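Local coordinates for protein fibrillarin-like rRNA/tRNA 2'-O-methyltransferase (Aeropyrum pernix, PDB 4DF3) that probably methylates ribose 2'-hydroxyls of rRNA and tRNA at sites chosen by a guide RNA, using the S-adenosyl-L-methionine it binds, at residues 201-214 and 220-230. The protein carries 2 engineered substitutions. Numbering follows the deposited sequence.
Sequences IKTLMDGGLEIKDV and FDRDHAMIYAV
Over one face of the Tyr228 ring, toward its rim, lies Lys212 CB, 4.0 Å above the plane, while CB of Asp213 meets the ring's edge at CD2. The lysine runs alongside the tyrosine, pointing the same way, with CD 3.9 Å from Tyr228 CE2; both side chains end at Glu72, whose OE2 forms a salt bridge with Lys212 NZ and a hydrogen bond with Tyr228 OH. Two residues against one define a classic beta bulge in the antiparallel hairpin that forms one edge of the Rossmann-like methyltransferase sheet, strand 211-216 being its outermost strand and 224-229 pairing next with 176-183. On the opposite face of the hairpin, Ile227 packs against helix 195-206. Its CD1 presses on Ile201 CD1 at 3.5 Å, tighter than usual for carbons; chi1 -70° puts CG1 anti to the carbonyl carbon and leaves CG2 anti to the backbone N, where it reaches Ile211 CD1 and meets Leu204 CD1 tip to tip. An alanine in place of Ile227 would remove both branches and is likely to leave a gap between helix and hairpin, with Ile201 and Leu204 losing this contact. The helix ends in a Schellman motif with Gly208 at C-prime, and just before strand 211-216 Glu210 exchanges two backbone hydrogen bonds with Val230. At the bulge, Tyr228 O accepts from both Lys212 N, at 2.7 Å and in the carbonyl plane, and Asp213 N, at 3.1 Å and tilted 20° from it.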
# COMPACT_ATOMS: atom_id res chain seq x y z
N ILE A 201 8.19 -6.22 -16.01
CA ILE A 201 7.29 -7.37 -15.78
C ILE A 201 8.07 -8.66 -15.97
O ILE A 201 7.82 -9.64 -15.27
CB ILE A 201 6.09 -7.35 -16.77
CG1 ILE A 201 5.29 -6.04 -16.64
CG2 ILE A 201 5.22 -8.66 -16.70
CD1 ILE A 201 4.33 -5.99 -15.46
N LYS A 202 8.99 -8.69 -16.94
CA LYS A 202 9.72 -9.92 -17.21
C LYS A 202 10.64 -10.24 -16.02
O LYS A 202 10.81 -11.38 -15.64
CB LYS A 202 10.54 -9.79 -18.50
CG LYS A 202 11.35 -11.07 -18.85
CD LYS A 202 11.76 -11.00 -20.38
CE LYS A 202 12.52 -12.22 -20.92
NZ LYS A 202 13.78 -12.49 -20.18
N THR A 203 11.20 -9.20 -15.43
CA THR A 203 12.07 -9.35 -14.24
C THR A 203 11.28 -10.00 -13.11
O THR A 203 11.77 -10.90 -12.43
CB THR A 203 12.67 -7.97 -13.88
OG1 THR A 203 13.47 -7.52 -14.98
CG2 THR A 203 13.55 -8.02 -12.65
N LEU A 204 10.01 -9.58 -12.94
CA LEU A 204 9.20 -10.16 -11.90
C LEU A 204 8.96 -11.63 -12.22
O LEU A 204 9.09 -12.48 -11.35
CB LEU A 204 7.84 -9.40 -11.75
CG LEU A 204 8.04 -7.96 -11.28
CD1 LEU A 204 6.67 -7.19 -11.28
CD2 LEU A 204 8.60 -7.91 -9.83
N MET A 205 8.62 -11.91 -13.48
CA MET A 205 8.24 -13.27 -13.90
C MET A 205 9.45 -14.17 -13.83
O MET A 205 9.35 -15.28 -13.30
CB MET A 205 7.68 -13.26 -15.31
CG MET A 205 6.53 -12.29 -15.46
SD MET A 205 5.61 -12.46 -17.00
CE MET A 205 6.75 -12.03 -18.33
N ASP A 206 10.58 -13.68 -14.33
CA ASP A 206 11.87 -14.40 -14.17
C ASP A 206 12.25 -14.63 -12.70
O ASP A 206 13.03 -15.54 -12.41
CB ASP A 206 13.07 -13.71 -14.89
CG ASP A 206 12.97 -13.78 -16.42
OD1 ASP A 206 12.13 -14.54 -16.96
OD2 ASP A 206 13.70 -12.99 -17.07
N GLY A 207 11.73 -13.79 -11.78
CA GLY A 207 11.93 -13.99 -10.34
C GLY A 207 10.94 -14.91 -9.67
O GLY A 207 10.93 -15.00 -8.45
N GLY A 208 10.10 -15.61 -10.44
CA GLY A 208 9.14 -16.56 -9.88
C GLY A 208 7.81 -15.95 -9.46
O GLY A 208 7.00 -16.60 -8.78
N LEU A 209 7.58 -14.69 -9.82
CA LEU A 209 6.32 -14.00 -9.45
C LEU A 209 5.42 -14.14 -10.65
O LEU A 209 5.88 -14.04 -11.80
CB LEU A 209 6.60 -12.53 -9.14
CG LEU A 209 7.28 -12.32 -7.81
CD1 LEU A 209 7.66 -10.85 -7.66
CD2 LEU A 209 6.38 -12.78 -6.63
N GLU A 210 4.16 -14.45 -10.44
CA GLU A 210 3.29 -14.50 -11.58
C GLU A 210 2.27 -13.40 -11.47
O GLU A 210 1.67 -13.25 -10.42
CB GLU A 210 2.59 -15.84 -11.63
CG GLU A 210 3.52 -16.98 -12.06
CD GLU A 210 2.78 -18.31 -11.95
OE1 GLU A 210 1.71 -18.45 -12.60
OE2 GLU A 210 3.26 -19.17 -11.18
N ILE A 211 2.04 -12.70 -12.57
CA ILE A 211 1.20 -11.52 -12.51
C ILE A 211 -0.28 -11.92 -12.44
O ILE A 211 -0.78 -12.63 -13.33
CB ILE A 211 1.42 -10.68 -13.76
CG1 ILE A 211 2.94 -10.36 -13.95
CG2 ILE A 211 0.62 -9.39 -13.61
CD1 ILE A 211 3.62 -9.87 -12.69
N LYS A 212 -0.99 -11.48 -11.41
CA LYS A 212 -2.38 -11.79 -11.24
C LYS A 212 -3.29 -10.69 -11.74
O LYS A 212 -4.43 -10.94 -12.21
CB LYS A 212 -2.67 -12.06 -9.77
CG LYS A 212 -3.99 -12.80 -9.55
CD LYS A 212 -4.16 -13.40 -8.16
CE LYS A 212 -5.44 -14.23 -8.18
NZ LYS A 212 -5.90 -14.47 -6.82
N ASP A 213 -2.84 -9.44 -11.62
CA ASP A 213 -3.67 -8.30 -12.06
C ASP A 213 -2.77 -7.08 -12.28
O ASP A 213 -1.66 -7.00 -11.69
CB ASP A 213 -4.79 -7.96 -11.05
CG ASP A 213 -5.97 -7.20 -11.68
OD1 ASP A 213 -6.06 -7.07 -12.91
OD2 ASP A 213 -6.79 -6.65 -10.95
N VAL A 214 -3.21 -6.18 -13.16
CA VAL A 214 -2.55 -4.89 -13.34
C VAL A 214 -3.65 -3.89 -13.59
O VAL A 214 -4.51 -4.12 -14.47
CB VAL A 214 -1.55 -4.81 -14.54
CG1 VAL A 214 -0.74 -3.33 -14.57
CG2 VAL A 214 -0.52 -5.90 -14.45
N PHE A 220 -6.43 9.13 -10.49
CA PHE A 220 -5.91 9.24 -9.12
C PHE A 220 -4.39 9.41 -9.12
O PHE A 220 -3.82 10.23 -8.34
CB PHE A 220 -6.30 7.99 -8.32
CG PHE A 220 -7.78 7.74 -8.24
CD1 PHE A 220 -8.63 8.65 -7.59
CD2 PHE A 220 -8.31 6.60 -8.82
CE1 PHE A 220 -9.96 8.42 -7.50
CE2 PHE A 220 -9.64 6.37 -8.77
CZ PHE A 220 -10.49 7.31 -8.06
N ASP A 221 -3.75 8.66 -10.00
CA ASP A 221 -2.35 8.89 -10.36
C ASP A 221 -2.20 8.63 -11.86
O ASP A 221 -2.39 7.52 -12.33
CB ASP A 221 -1.41 7.99 -9.53
CG ASP A 221 0.06 8.35 -9.71
OD1 ASP A 221 0.58 8.36 -10.84
OD2 ASP A 221 0.75 8.62 -8.73
N ARG A 222 -1.88 9.68 -12.62
CA ARG A 222 -1.90 9.59 -14.07
C ARG A 222 -0.71 8.85 -14.64
O ARG A 222 -0.71 8.45 -15.79
CB ARG A 222 -1.93 10.99 -14.70
CG ARG A 222 -3.18 11.77 -14.38
CD ARG A 222 -3.04 13.21 -14.89
NE ARG A 222 -1.99 13.90 -14.13
CZ ARG A 222 -1.57 15.14 -14.37
NH1 ARG A 222 -2.08 15.84 -15.37
NH2 ARG A 222 -0.62 15.67 -13.62
N ASP A 223 0.30 8.67 -13.80
CA ASP A 223 1.57 8.18 -14.29
C ASP A 223 1.99 6.78 -13.80
O ASP A 223 3.09 6.38 -14.06
CB ASP A 223 2.68 9.16 -13.97
CG ASP A 223 2.44 10.48 -14.61
OD1 ASP A 223 1.91 10.46 -15.72
OD2 ASP A 223 2.73 11.52 -14.01
N HIS A 224 1.10 6.06 -13.14
CA HIS A 224 1.44 4.75 -12.54
C HIS A 224 0.34 3.71 -12.73
O HIS A 224 -0.85 4.09 -12.86
CB HIS A 224 1.72 4.90 -11.02
CG HIS A 224 2.95 5.68 -10.72
ND1 HIS A 224 2.97 7.05 -10.61
CD2 HIS A 224 4.22 5.25 -10.44
CE1 HIS A 224 4.21 7.45 -10.31
NE2 HIS A 224 4.97 6.37 -10.16
N ALA A 225 0.72 2.44 -12.67
CA ALA A 225 -0.21 1.34 -12.58
C ALA A 225 0.18 0.60 -11.31
O ALA A 225 1.31 0.73 -10.82
CB ALA A 225 0.00 0.40 -13.83
N MET A 226 -0.70 -0.22 -10.82
CA MET A 226 -0.40 -1.18 -9.74
C MET A 226 -0.33 -2.61 -10.25
O MET A 226 -1.32 -3.11 -10.84
CB MET A 226 -1.48 -0.99 -8.67
CG MET A 226 -1.26 -1.94 -7.37
SD MET A 226 0.22 -1.34 -6.50
CE MET A 226 -0.53 0.12 -5.70
N ILE A 227 0.84 -3.24 -10.07
CA ILE A 227 1.01 -4.63 -10.52
C ILE A 227 0.76 -5.50 -9.28
O ILE A 227 1.28 -5.18 -8.21
CB ILE A 227 2.45 -4.87 -10.98
CG1 ILE A 227 2.69 -4.11 -12.29
CG2 ILE A 227 2.67 -6.42 -11.23
CD1 ILE A 227 4.17 -4.00 -12.59
N TYR A 228 -0.03 -6.57 -9.45
CA TYR A 228 -0.32 -7.48 -8.35
C TYR A 228 0.13 -8.90 -8.77
O TYR A 228 -0.30 -9.41 -9.82
CB TYR A 228 -1.85 -7.43 -8.05
CG TYR A 228 -2.37 -8.47 -7.16
CD1 TYR A 228 -1.62 -8.93 -6.07
CD2 TYR A 228 -3.67 -8.97 -7.33
CE1 TYR A 228 -2.11 -9.87 -5.18
CE2 TYR A 228 -4.19 -9.93 -6.45
CZ TYR A 228 -3.41 -10.40 -5.38
OH TYR A 228 -3.92 -11.34 -4.49
N ALA A 229 1.03 -9.50 -7.99
CA ALA A 229 1.58 -10.81 -8.37
C ALA A 229 1.64 -11.72 -7.11
O ALA A 229 1.58 -11.23 -5.96
CB ALA A 229 2.88 -10.68 -9.01
N VAL A 230 1.65 -13.03 -7.33
CA VAL A 230 1.71 -14.04 -6.22
C VAL A 230 2.70 -15.16 -6.67
O VAL A 230 3.04 -15.17 -7.89
CB VAL A 230 0.34 -14.67 -5.88
CG1 VAL A 230 -0.68 -13.63 -5.48
CG2 VAL A 230 -0.19 -15.47 -7.10